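Local coordinates for protein L-iditol 2-dehydrogenase (PDB 4OH1) that probably oxidises L-iditol and related polyols with NAD+ as a zinc-dependent member of the medium-chain alcohol dehydrogenase family, at residues G107-E110 / N111-E114; L155-P158 / L159-A162; L211-A214 / L215-A219; A302-F305 / P306-I309; R314-F317 / S318-I321. One frame throughout, in Å; residues are numbered along the deposited sequence.

Interaction 1. Residues G107-E110 / N111-E114; sequences GCCE and NCRE. With ZN (zinc ion), chain C; EDO (1,2-ethanediol), chain F.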
loop_
_atom_site.group_PDB
_atom_site.type_symbol
_atom_site.label_atom_id
_atom_site.label_comp_id
_atom_site.label_asym_id
_atom_site.label_seq_id
_atom_site.Cartn_x
_atom_site.Cartn_y
_atom_site.Cartn_z
ATOM N N GLY A 107 21.178 -14.548 -3.841
ATOM C CA GLY A 107 20.600 -14.209 -5.131
ATOM C C GLY A 107 20.062 -15.395 -5.870
ATOM O O GLY A 107 19.625 -15.254 -7.012
ATOM N N CYS A 108 20.034 -16.566 -5.236
ATOM C CA CYS A 108 19.498 -17.717 -5.947
ATOM C C CYS A 108 18.712 -18.697 -5.109
ATOM O O CYS A 108 18.549 -19.829 -5.514
ATOM C CB CYS A 108 20.598 -18.430 -6.780
ATOM S SG CYS A 108 21.960 -19.028 -5.829
ATOM N N CYS A 109 18.184 -18.230 -3.993
ATOM C CA CYS A 109 17.138 -18.918 -3.229
ATOM C C CYS A 109 15.752 -18.221 -3.453
ATOM O O CYS A 109 15.640 -17.116 -4.083
ATOM C CB CYS A 109 17.491 -18.922 -1.718
ATOM S SG CYS A 109 17.177 -17.316 -0.878
ATOM N N GLU A 110 14.695 -18.844 -2.924
ATOM C CA GLU A 110 13.345 -18.365 -3.213
ATOM C C GLU A 110 13.103 -17.009 -2.548
ATOM O O GLU A 110 12.558 -16.080 -3.183
ATOM C CB GLU A 110 12.282 -19.360 -2.795
ATOM C CG GLU A 110 10.903 -18.828 -3.122
ATOM C CD GLU A 110 9.804 -19.843 -2.926
ATOM O OE1 GLU A 110 9.760 -20.728 -3.768
ATOM O OE2 GLU A 110 8.988 -19.756 -1.955
ATOM N N ASN A 111 13.510 -16.855 -1.296
ATOM C CA ASN A 111 13.341 -15.549 -0.696
ATOM C C ASN A 111 14.060 -14.430 -1.474
ATOM O O ASN A 111 13.511 -13.303 -1.684
ATOM C CB ASN A 111 13.772 -15.597 0.756
ATOM C CG ASN A 111 12.776 -16.359 1.616
ATOM O OD1 ASN A 111 11.590 -16.330 1.373
ATOM N ND2 ASN A 111 13.261 -17.052 2.592
ATOM N N CYS A 112 15.295 -14.733 -1.875
ATOM C CA CYS A 112 16.072 -13.796 -2.628
ATOM C C CYS A 112 15.287 -13.444 -3.857
ATOM O O CYS A 112 15.106 -12.297 -4.132
ATOM C CB CYS A 112 17.458 -14.361 -3.007
ATOM S SG CYS A 112 18.677 -13.931 -1.710
ATOM N N ARG A 113 14.776 -14.430 -4.581
ATOM C CA ARG A 113 14.150 -14.120 -5.854
ATOM C C ARG A 113 12.667 -13.713 -5.788
ATOM O O ARG A 113 12.005 -13.560 -6.822
ATOM C CB ARG A 113 14.446 -15.235 -6.803
ATOM C CG ARG A 113 15.974 -15.142 -7.087
ATOM C CD ARG A 113 16.504 -16.247 -7.888
ATOM N NE ARG A 113 16.015 -17.562 -7.502
ATOM C CZ ARG A 113 16.339 -18.662 -8.187
ATOM N NH1 ARG A 113 17.171 -18.579 -9.238
ATOM N NH2 ARG A 113 15.847 -19.841 -7.838
ATOM N N GLU A 114 12.198 -13.495 -4.562
ATOM C CA GLU A 114 10.923 -12.843 -4.283
ATOM C C GLU A 114 11.209 -11.438 -3.778
ATOM O O GLU A 114 10.296 -10.696 -3.482
ATOM C CB GLU A 114 10.115 -13.640 -3.266
ATOM C CG GLU A 114 9.414 -14.900 -3.887
ATOM C CD GLU A 114 8.692 -15.766 -2.892
ATOM O OE1 GLU A 114 8.717 -15.441 -1.695
ATOM O OE2 GLU A 114 8.128 -16.818 -3.279
HETATM ZN ZN ZN C . 19.249 -16.153 -0.960
HETATM C C1 EDO F . 7.017 -19.407 1.952
HETATM O O1 EDO F . 5.589 -19.474 1.869
HETATM C C2 EDO F . 7.599 -19.714 0.580
HETATM O O2 EDO F . 7.100 -18.784 -0.411
#
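Cys109 and Cys112 hold one zinc ion between them, each through its SG at 2.4 Å, and Cys106 and Cys120 complete the four-cysteine site. Both sulfurs also accept from the backbone. Cys112 N donates to Cys109 SG over 3.3 Å, nearly straight at 162°, so Cys109 caps the short helix that follows it. Gly107 N reaches Cys112 SG at 3.3 Å; such N-H...S bonds probably temper the charge of the thiolates. The carbonyl of Cys109 is taken by Arg113 N at 2.9 Å and, weakly, by Arg113 NE. Arg113 bends at chi3 (-43°), which carries its guanidinium back over the loop until Cys108 O lies above one face; its NH1 is bonded to Ile141 O of the second subunit. Glu114 OE2 forms a salt bridge with Arg310 of the second subunit, whereas the place of the nearby Glu110 OE2 is doubtful. Asn111 ND2 is satisfied by Leu119 O. The contact packs on Met138 and Pro306 of the second subunit. In this structural-zinc lobe, typical of the family, the loop after strand 103-104 runs straight into the short helix 110-113, which the contact includes.

Interaction 2. Residues L155-P158 / L159-A162; sequences LVEP and LTVA. With ZN (zinc ion), chain B.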
loop_
_atom_site.group_PDB
_atom_site.type_symbol
_atom_site.label_atom_id
_atom_site.label_comp_id
_atom_site.label_asym_id
_atom_site.label_seq_id
_atom_site.Cartn_x
_atom_site.Cartn_y
_atom_site.Cartn_z
ATOM N N LEU A 155 27.276 5.445 10.420
ATOM C CA LEU A 155 25.957 5.087 10.970
ATOM C C LEU A 155 24.966 4.727 9.910
ATOM O O LEU A 155 23.804 4.585 10.243
ATOM C CB LEU A 155 25.380 6.192 11.868
ATOM C CG LEU A 155 25.911 5.981 13.289
ATOM C CD1 LEU A 155 27.444 5.890 13.383
ATOM C CD2 LEU A 155 25.445 7.167 14.067
ATOM N N VAL A 156 25.385 4.542 8.658
ATOM C CA VAL A 156 24.447 4.127 7.624
ATOM C C VAL A 156 23.679 2.875 7.935
ATOM O O VAL A 156 22.435 2.801 7.640
ATOM C CB VAL A 156 25.086 4.025 6.229
ATOM C CG1 VAL A 156 24.203 3.288 5.258
ATOM C CG2 VAL A 156 25.348 5.417 5.664
ATOM N N GLU A 157 24.327 1.877 8.516
ATOM C CA GLU A 157 23.643 0.588 8.697
ATOM C C GLU A 157 22.596 0.702 9.804
ATOM O O GLU A 157 21.478 0.236 9.641
ATOM C CB GLU A 157 24.599 -0.581 8.964
ATOM C CG GLU A 157 23.891 -1.986 9.110
ATOM C CD GLU A 157 23.331 -2.229 10.495
ATOM O OE1 GLU A 157 23.815 -1.562 11.435
ATOM O OE2 GLU A 157 22.366 -3.019 10.665
ATOM N N PRO A 158 22.941 1.285 10.936
ATOM C CA PRO A 158 21.859 1.380 11.906
ATOM C C PRO A 158 20.695 2.282 11.445
ATOM O O PRO A 158 19.551 1.986 11.777
ATOM C CB PRO A 158 22.526 1.911 13.157
ATOM C CG PRO A 158 23.806 2.404 12.755
ATOM C CD PRO A 158 24.212 1.635 11.530
ATOM N N LEU A 159 20.977 3.318 10.657
ATOM C CA LEU A 159 19.899 4.115 10.032
ATOM C C LEU A 159 19.003 3.258 9.166
ATOM O O LEU A 159 17.789 3.467 9.177
ATOM C CB LEU A 159 20.425 5.305 9.276
ATOM C CG LEU A 159 19.425 6.380 8.869
ATOM C CD1 LEU A 159 18.800 7.087 10.143
ATOM C CD2 LEU A 159 20.128 7.390 8.053
ATOM N N THR A 160 19.543 2.267 8.445
ATOM C CA THR A 160 18.654 1.371 7.727
ATOM C C THR A 160 17.674 0.604 8.620
ATOM O O THR A 160 16.577 0.261 8.191
ATOM C CB THR A 160 19.384 0.308 6.883
ATOM O OG1 THR A 160 20.084 -0.618 7.745
ATOM C CG2 THR A 160 20.370 0.946 5.876
ATOM N N VAL A 161 18.123 0.190 9.800
ATOM C CA VAL A 161 17.267 -0.464 10.738
ATOM C C VAL A 161 16.184 0.492 11.260
ATOM O O VAL A 161 15.027 0.165 11.374
ATOM C CB VAL A 161 18.086 -1.005 11.930
ATOM C CG1 VAL A 161 17.146 -1.566 12.977
ATOM C CG2 VAL A 161 19.020 -2.120 11.479
ATOM N N ALA A 162 16.585 1.705 11.565
ATOM C CA ALA A 162 15.659 2.687 11.988
ATOM C C ALA A 162 14.664 3.045 10.885
ATOM O O ALA A 162 13.450 3.163 11.175
ATOM C CB ALA A 162 16.407 3.896 12.465
HETATM ZN ZN ZN B . 23.916 -2.119 13.455
HETATM O O HOH W 1 22.354 -3.861 12.975
HETATM O O HOH W 2 21.799 -1.377 14.281
#
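The first turns of helix 156-168 carry a ligand of the zinc site that also includes His74 and Glu75, and here Glu157 meets Thr160 and Val161 one turn on. Glu157 OE1 binds the zinc ion at 2.1 Å. Its partner oxygen OE2 stands back from the metal and accepts a hydrogen bond of 2.5 Å from water 1, itself a zinc ligand, so the carboxylate grips the metal directly with one oxygen and through a water with the other. CG lies anti to the backbone N (chi1 -178°), and a bend at chi2 (-82°) swings the carboxylate along the helix. That turn also sets OE2 3.6 Å from Val161 CG2, the methyl coming at the carboxylate from the next turn. Thr160 turns OG1 back to the preceding turn: OG1 sits between its own N and carbonyl carbon and donates to Glu157 O over 2.5 Å, in the carbonyl plane and on a lone pair. Val161 N adds a weak bond to the same carbonyl, beside that of the hydroxyl. Pro158 lacks an N-H but still accepts, its O taking Ala162 N at 3.0 Å, while its ring packs on Leu185 and Met188 of helix 184-194. Leu159 N closes the first turn on Leu155 O. On another side Thr160 and Val156 rest on Phe305. A glutamate from the start of this buried helix joining a histidine and a second glutamate round zinc is consistent with the catalytic-zinc site of polyol dehydrogenases in this family.

Interaction 3. Residues L211-A214 / L215-A219; sequences LELA and LENGA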
loop_
_atom_site.group_PDB
_atom_site.type_symbol
_atom_site.label_atom_id
_atom_site.label_comp_id
_atom_site.label_asym_id
_atom_site.label_seq_id
_atom_site.Cartn_x
_atom_site.Cartn_y
_atom_site.Cartn_z
ATOM N N LEU A 211 16.441 10.891 28.704
ATOM C CA LEU A 211 15.220 11.567 28.375
ATOM C C LEU A 211 15.564 12.980 27.908
ATOM O O LEU A 211 14.983 13.479 26.940
ATOM C CB LEU A 211 14.249 11.542 29.547
ATOM C CG LEU A 211 13.816 10.142 30.008
ATOM C CD1 LEU A 211 12.943 10.229 31.229
ATOM C CD2 LEU A 211 13.095 9.316 28.935
ATOM N N GLU A 212 16.547 13.617 28.517
ATOM C CA GLU A 212 16.923 14.941 28.034
ATOM C C GLU A 212 17.441 14.875 26.583
ATOM O O GLU A 212 17.202 15.751 25.750
ATOM C CB GLU A 212 17.973 15.553 28.915
ATOM C CG GLU A 212 17.713 17.007 29.210
ATOM C CD GLU A 212 18.889 17.673 29.955
ATOM O OE1 GLU A 212 18.958 17.564 31.206
ATOM O OE2 GLU A 212 19.750 18.304 29.286
ATOM N N LEU A 213 18.127 13.802 26.272
ATOM C CA LEU A 213 18.687 13.669 24.947
ATOM C C LEU A 213 17.562 13.489 23.904
ATOM O O LEU A 213 17.631 14.029 22.846
ATOM C CB LEU A 213 19.677 12.495 24.925
ATOM C CG LEU A 213 20.455 12.271 23.631
ATOM C CD1 LEU A 213 21.310 13.479 23.313
ATOM C CD2 LEU A 213 21.320 11.016 23.759
ATOM N N ALA A 214 16.549 12.721 24.223
ATOM C CA ALA A 214 15.382 12.616 23.384
ATOM C C ALA A 214 14.774 13.971 23.052
ATOM O O ALA A 214 14.420 14.241 21.876
ATOM C CB ALA A 214 14.373 11.775 24.032
ATOM N N LEU A 215 14.641 14.828 24.049
ATOM C CA LEU A 215 14.080 16.171 23.779
ATOM C C LEU A 215 15.031 16.939 22.876
ATOM O O LEU A 215 14.592 17.573 21.928
ATOM C CB LEU A 215 13.800 16.947 25.055
ATOM C CG LEU A 215 12.730 16.275 25.916
ATOM C CD1 LEU A 215 12.669 16.959 27.255
ATOM C CD2 LEU A 215 11.306 16.297 25.256
ATOM N N GLU A 216 16.339 16.833 23.111
ATOM C CA GLU A 216 17.283 17.492 22.206
ATOM C C GLU A 216 17.238 16.975 20.771
ATOM O O GLU A 216 17.620 17.668 19.858
ATOM C CB GLU A 216 18.708 17.358 22.701
ATOM C CG GLU A 216 19.141 18.482 23.570
ATOM C CD GLU A 216 20.054 18.009 24.696
ATOM O OE1 GLU A 216 20.856 17.067 24.484
ATOM O OE2 GLU A 216 19.950 18.583 25.805
ATOM N N ASN A 217 16.856 15.737 20.573
ATOM C CA ASN A 217 16.760 15.206 19.212
ATOM C C ASN A 217 15.436 15.521 18.513
ATOM O O ASN A 217 15.269 15.150 17.375
ATOM C CB ASN A 217 17.010 13.682 19.204
ATOM C CG ASN A 217 18.477 13.354 19.137
ATOM O OD1 ASN A 217 19.029 13.177 18.074
ATOM N ND2 ASN A 217 19.127 13.366 20.277
ATOM N N GLY A 218 14.498 16.186 19.197
ATOM C CA GLY A 218 13.204 16.549 18.599
ATOM C C GLY A 218 11.962 15.907 19.171
ATOM O O GLY A 218 10.899 16.111 18.647
ATOM N N ALA A 219 12.063 15.163 20.271
ATOM C CA ALA A 219 10.890 14.556 20.813
ATOM C C ALA A 219 10.062 15.633 21.442
ATOM O O ALA A 219 10.598 16.547 22.011
ATOM C CB ALA A 219 11.258 13.577 21.848
#
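Ala214 and Leu215 bury the most surface as helix 208-216 runs out, with Leu213 close behind. Ala214 contributes chiefly through its carbonyl: Ala219 N donates to Ala214 O over 3.0 Å, and Asn217 N adds a weak bond to the same oxygen. The methyl CB of Ala219 folds back to 3.2 Å from Ala214 O and lies 4.2 Å from Ala214 CB, and both methyls pack on Val203 of strand 200-205. Leu213 gives its carbonyl to two donors of one residue. Asn217 N takes the helical bond at 2.9 Å, while Asn217 ND2 comes in at 3.0 Å from above the carbonyl plane, almost straight at 174°. The side chains of Leu213 and Asn217 run alongside each other, with Leu213 CD1 against ND2. The far end of the amide is held too, since OD1 accepts from Gln191 NE2. The bond from Ala219 N to Ala214 O and that of 3.1 Å from Gly218 N to Leu215 O, with Gly218 at positive phi (115°), make a Schellman motif; in the beta-alpha-beta unit of the Rossmann-type domain this exit leads into strand 221-224. Leu215 places CG anti to its carbonyl carbon (chi1 -64°), which lays CG 3.7 Å from Leu211 O, and both leucines cover Ala222 of that strand. On the solvent-facing flank Glu212 and Glu216 bring their OE2 atoms to 3.5 Å with the carboxylate planes steeply turned, a pairing of like charges.

Interaction 4. Residues A302-F305 / P306-I309; sequences AWQF and PKSI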
loop_
_atom_site.group_PDB
_atom_site.type_symbol
_atom_site.label_atom_id
_atom_site.label_comp_id
_atom_site.label_asym_id
_atom_site.label_seq_id
_atom_site.Cartn_x
_atom_site.Cartn_y
_atom_site.Cartn_z
ATOM N N ALA A 302 15.613 -4.461 4.110
ATOM C CA ALA A 302 15.963 -4.882 2.761
ATOM C C ALA A 302 15.958 -3.696 1.843
ATOM O O ALA A 302 14.995 -2.922 1.885
ATOM C CB ALA A 302 14.923 -5.847 2.224
ATOM N N TRP A 303 16.966 -3.590 0.970
ATOM C CA TRP A 303 17.029 -2.509 0.007
ATOM C C TRP A 303 17.056 -1.113 0.611
ATOM O O TRP A 303 16.572 -0.205 -0.001
ATOM C CB TRP A 303 15.833 -2.578 -0.937
ATOM C CG TRP A 303 15.604 -3.973 -1.487
ATOM C CD1 TRP A 303 14.453 -4.684 -1.401
ATOM C CD2 TRP A 303 16.538 -4.808 -2.221
ATOM N NE1 TRP A 303 14.608 -5.908 -2.016
ATOM C CE2 TRP A 303 15.867 -5.998 -2.544
ATOM C CE3 TRP A 303 17.865 -4.660 -2.637
ATOM C CZ2 TRP A 303 16.482 -7.041 -3.238
ATOM C CZ3 TRP A 303 18.482 -5.719 -3.312
ATOM C CH2 TRP A 303 17.786 -6.874 -3.606
ATOM N N GLN A 304 17.620 -0.946 1.794
ATOM C CA GLN A 304 17.577 0.335 2.451
ATOM C C GLN A 304 18.839 1.162 2.338
ATOM O O GLN A 304 18.859 2.339 2.768
ATOM C CB GLN A 304 17.265 0.150 3.940
ATOM C CG GLN A 304 15.945 -0.521 4.250
ATOM C CD GLN A 304 14.743 0.398 4.054
ATOM O OE1 GLN A 304 14.786 1.357 3.329
ATOM N NE2 GLN A 304 13.687 0.069 4.664
ATOM N N PHE A 305 19.899 0.577 1.825
ATOM C CA PHE A 305 21.207 1.250 1.893
ATOM C C PHE A 305 21.286 2.555 1.091
ATOM O O PHE A 305 21.702 3.587 1.616
ATOM C CB PHE A 305 22.333 0.244 1.592
ATOM C CG PHE A 305 22.917 -0.413 2.871
ATOM C CD1 PHE A 305 22.248 -1.452 3.535
ATOM C CD2 PHE A 305 24.102 0.027 3.407
ATOM C CE1 PHE A 305 22.773 -2.015 4.708
ATOM C CE2 PHE A 305 24.618 -0.537 4.581
ATOM C CZ PHE A 305 23.949 -1.548 5.217
ATOM N N PRO A 306 20.829 2.558 -0.166
ATOM C CA PRO A 306 20.887 3.807 -0.942
ATOM C C PRO A 306 20.063 4.925 -0.277
ATOM O O PRO A 306 20.567 6.068 -0.101
ATOM C CB PRO A 306 20.351 3.387 -2.320
ATOM C CG PRO A 306 20.714 1.917 -2.378
ATOM C CD PRO A 306 20.427 1.421 -1.013
ATOM N N LYS A 307 18.865 4.552 0.173
ATOM C CA LYS A 307 17.957 5.448 0.934
ATOM C C LYS A 307 18.613 6.061 2.160
ATOM O O LYS A 307 18.642 7.293 2.410
ATOM C CB LYS A 307 16.695 4.659 1.285
ATOM C CG LYS A 307 15.625 5.477 1.983
ATOM C CD LYS A 307 14.551 4.646 2.556
ATOM C CE LYS A 307 13.764 3.932 1.500
ATOM N NZ LYS A 307 12.993 2.879 2.141
ATOM N N SER A 308 19.192 5.196 2.927
ATOM C CA SER A 308 19.876 5.622 4.121
ATOM C C SER A 308 21.013 6.559 3.834
ATOM O O SER A 308 21.233 7.588 4.522
ATOM C CB SER A 308 20.365 4.370 4.849
ATOM O OG SER A 308 21.078 4.724 6.005
ATOM N N ILE A 309 21.774 6.227 2.806
ATOM C CA ILE A 309 22.851 7.108 2.381
ATOM C C ILE A 309 22.305 8.456 1.978
ATOM O O ILE A 309 22.872 9.488 2.362
ATOM C CB ILE A 309 23.626 6.448 1.256
ATOM C CG1 ILE A 309 24.430 5.274 1.826
ATOM C CG2 ILE A 309 24.506 7.428 0.590
ATOM C CD1 ILE A 309 25.030 4.356 0.797
HETATM O O HOH W 3 17.287 2.335 -0.820
HETATM O O HOH W 4 13.635 0.561 0.057
#
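Two bent chains bring Gln304 and Lys307 side by side, pointing the same way. Gln304 sets CG beside its backbone N (chi1 -60°) and turns again at chi2 (-76°), while Lys307 leaves with CG on the far side from its N (chi1 -176°) and bends only at chi3. The ammonium thereby meets the amide: Lys307 NZ donates to Gln304 OE1 over 2.6 Å, in the carbonyl plane and on a lone pair, and Lys307 CD and CE lie along the same oxygen. Two waters tie Lys307 to the loop before the helix. Water 3 joins Trp303 O to Lys307 N, which has no helical partner in the preceding turn, and water 4 links Trp303 O to Lys307 NZ. Helix 305-311 starts by two regular bonds, Ser308 N to Gln304 O at 2.9 Å and Ile309 N to Phe305 O, also 2.9 Å. Pro306 occupies the first turn, where a missing N-H costs nothing, and its CD packs 3.4 Å from Phe305 CB. Ile309 leans CG1 in to 3.2 Å from Phe305 O. The Phe305 ring meets Phe142, near the zinc ligand Glu157. Trp303 NE1 is bonded to Gly115 O, and its side chain packs on Cys112 of the second subunit. Lys307 NZ also forms a salt bridge with Glu167, whose carboxylate accepts from Gln304 NE2 as well, so amide, ammonium and carboxylate make a closed polar network that probably keeps the lysine charged and fixes the flip of the amide.

Interaction 5. Residues R314-F317 / S318-I321; sequences RMDF and SKII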
loop_
_atom_site.group_PDB
_atom_site.type_symbol
_atom_site.label_atom_id
_atom_site.label_comp_id
_atom_site.label_asym_id
_atom_site.label_seq_id
_atom_site.Cartn_x
_atom_site.Cartn_y
_atom_site.Cartn_z
ATOM N N ARG A 314 20.272 14.706 6.010
ATOM C CA ARG A 314 19.087 15.210 6.707
ATOM C C ARG A 314 19.111 14.928 8.202
ATOM O O ARG A 314 18.254 15.381 8.907
ATOM C CB ARG A 314 17.799 14.558 6.160
ATOM C CG ARG A 314 17.418 14.979 4.709
ATOM C CD ARG A 314 17.466 16.504 4.393
ATOM N NE ARG A 314 16.563 16.823 3.266
ATOM C CZ ARG A 314 16.708 17.801 2.366
ATOM N NH1 ARG A 314 17.763 18.588 2.376
ATOM N NH2 ARG A 314 15.756 18.033 1.447
HETATM N N MSE A 315 20.031 14.113 8.674
HETATM C CA MSE A 315 20.053 13.710 10.053
HETATM C C MSE A 315 21.050 14.605 10.741
HETATM O O MSE A 315 21.893 15.170 10.092
HETATM C CB MSE A 315 20.593 12.303 10.223
HETATM C CG MSE A 315 19.946 11.246 9.441
HETATM SE SE MSE A 315 18.091 11.118 10.015
HETATM C CE MSE A 315 18.413 10.272 11.731
ATOM N N ASP A 316 20.992 14.692 12.050
ATOM C CA ASP A 316 22.033 15.447 12.810
ATOM C C ASP A 316 22.645 14.508 13.815
ATOM O O ASP A 316 22.034 14.198 14.858
ATOM C CB ASP A 316 21.405 16.597 13.524
ATOM C CG ASP A 316 22.412 17.404 14.354
ATOM O OD1 ASP A 316 23.565 16.999 14.487
ATOM O OD2 ASP A 316 22.019 18.439 14.878
ATOM N N PHE A 317 23.832 14.018 13.519
ATOM C CA PHE A 317 24.401 12.982 14.357
ATOM C C PHE A 317 25.198 13.588 15.470
ATOM O O PHE A 317 25.758 12.875 16.273
ATOM C CB PHE A 317 25.266 12.012 13.555
ATOM C CG PHE A 317 24.481 11.101 12.688
ATOM C CD1 PHE A 317 23.529 10.271 13.221
ATOM C CD2 PHE A 317 24.603 11.120 11.346
ATOM C CE1 PHE A 317 22.752 9.468 12.407
ATOM C CE2 PHE A 317 23.834 10.297 10.548
ATOM C CZ PHE A 317 22.938 9.465 11.080
ATOM N N SER A 318 25.251 14.908 15.548
ATOM C CA SER A 318 25.986 15.524 16.655
ATOM C C SER A 318 25.187 15.290 17.930
ATOM O O SER A 318 25.657 15.484 18.980
ATOM C CB SER A 318 26.111 17.003 16.416
ATOM O OG SER A 318 24.833 17.640 16.523
ATOM N N LYS A 319 23.974 14.793 17.812
ATOM C CA LYS A 319 23.128 14.524 18.948
ATOM C C LYS A 319 22.988 13.045 19.248
ATOM O O LYS A 319 22.167 12.644 20.061
ATOM C CB LYS A 319 21.747 15.046 18.559
ATOM C CG LYS A 319 21.782 16.554 18.368
ATOM C CD LYS A 319 20.427 17.109 18.079
ATOM C CE LYS A 319 20.463 18.591 17.925
ATOM N NZ LYS A 319 19.305 18.908 17.049
ATOM N N ILE A 320 23.788 12.229 18.577
ATOM C CA ILE A 320 23.655 10.803 18.638
ATOM C C ILE A 320 25.005 10.170 18.873
ATOM O O ILE A 320 25.163 9.370 19.808
ATOM C CB ILE A 320 23.039 10.298 17.335
ATOM C CG1 ILE A 320 21.612 10.882 17.181
ATOM C CG2 ILE A 320 23.019 8.775 17.307
ATOM C CD1 ILE A 320 20.847 10.420 15.924
ATOM N N ILE A 321 25.985 10.528 18.037
ATOM C CA ILE A 321 27.336 10.066 18.252
ATOM C C ILE A 321 27.881 10.855 19.382
ATOM O O ILE A 321 28.139 12.010 19.227
ATOM C CB ILE A 321 28.239 10.260 17.068
ATOM C CG1 ILE A 321 27.719 9.455 15.891
ATOM C CG2 ILE A 321 29.628 9.742 17.447
ATOM C CD1 ILE A 321 28.283 9.867 14.516
HETATM O O HOH W 5 19.215 19.254 14.290
#
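Asp316 reaches forward to Ser318 and Lys319 on the polar edge of a tight turn. It holds CG anti to its backbone N (chi1 179°), which aims the carboxylate forward along the chain. Its OD1 takes two bonds from Ser318: a very short one of 2.5 Å from OG, and one of 2.9 Å from the backbone N, which closes an Asx turn and approaches on the anti side, 31° out of the carboxylate plane. Ser318 can offer both because its OG stands between its own N and carbonyl carbon (chi1 69°). The other oxygen, OD2, faces Lys319, whose extended chain crosses the aspartate at about a right angle and brings CE to 3.4 Å. Lys319 NZ forms a salt bridge with OD2 at 3.5 Å, and water 5 bridges the same two atoms. Phe317 goes into the core, its CG opposite the carbonyl carbon, so that CD1 meets Ile320 CD1 at 3.8 Å while Ile321 CD1 touches CB. Met315, a selenomethionine, sets CB over one face of the ring, toward its rim, and Leu155 packs against the ring as well. Phe317 O grips two amides: Ile321 N at 2.9 Å near the carbonyl plane, and Ile320 N from well above it. Each branch of the Asp316 carboxylate thus has its own partners, hydrogen-bond donors on OD1 and a cation with water on OD2, which probably favours the ionised form and pins the turn ahead of strand 321-326.

The five contacts follow one another along the chain. Interaction 2, on helix 156-168, is central: it touches interaction 4 (centres 8 Å apart), where Ser308 OG reaches Val156 O, and interaction 5 (12 Å), where Leu155 packs on Phe317 and Ile321. Interaction 5 in turn meets interaction 3, also 12 Å away, as Asn217 ND2 approaches Lys319 O; the loop between helix 305-311 and strand 321-326 thus touches both the zinc-bearing helix and the end of helix 208-216 of the Rossmann-type domain. Interaction 1 stands apart in its own zinc lobe, centres about 23 Å from interaction 2 and 41 Å from interaction 3, yet with interaction 4 it contacts the second subunit. One zinc thus lies amid the fold, the other at an interface.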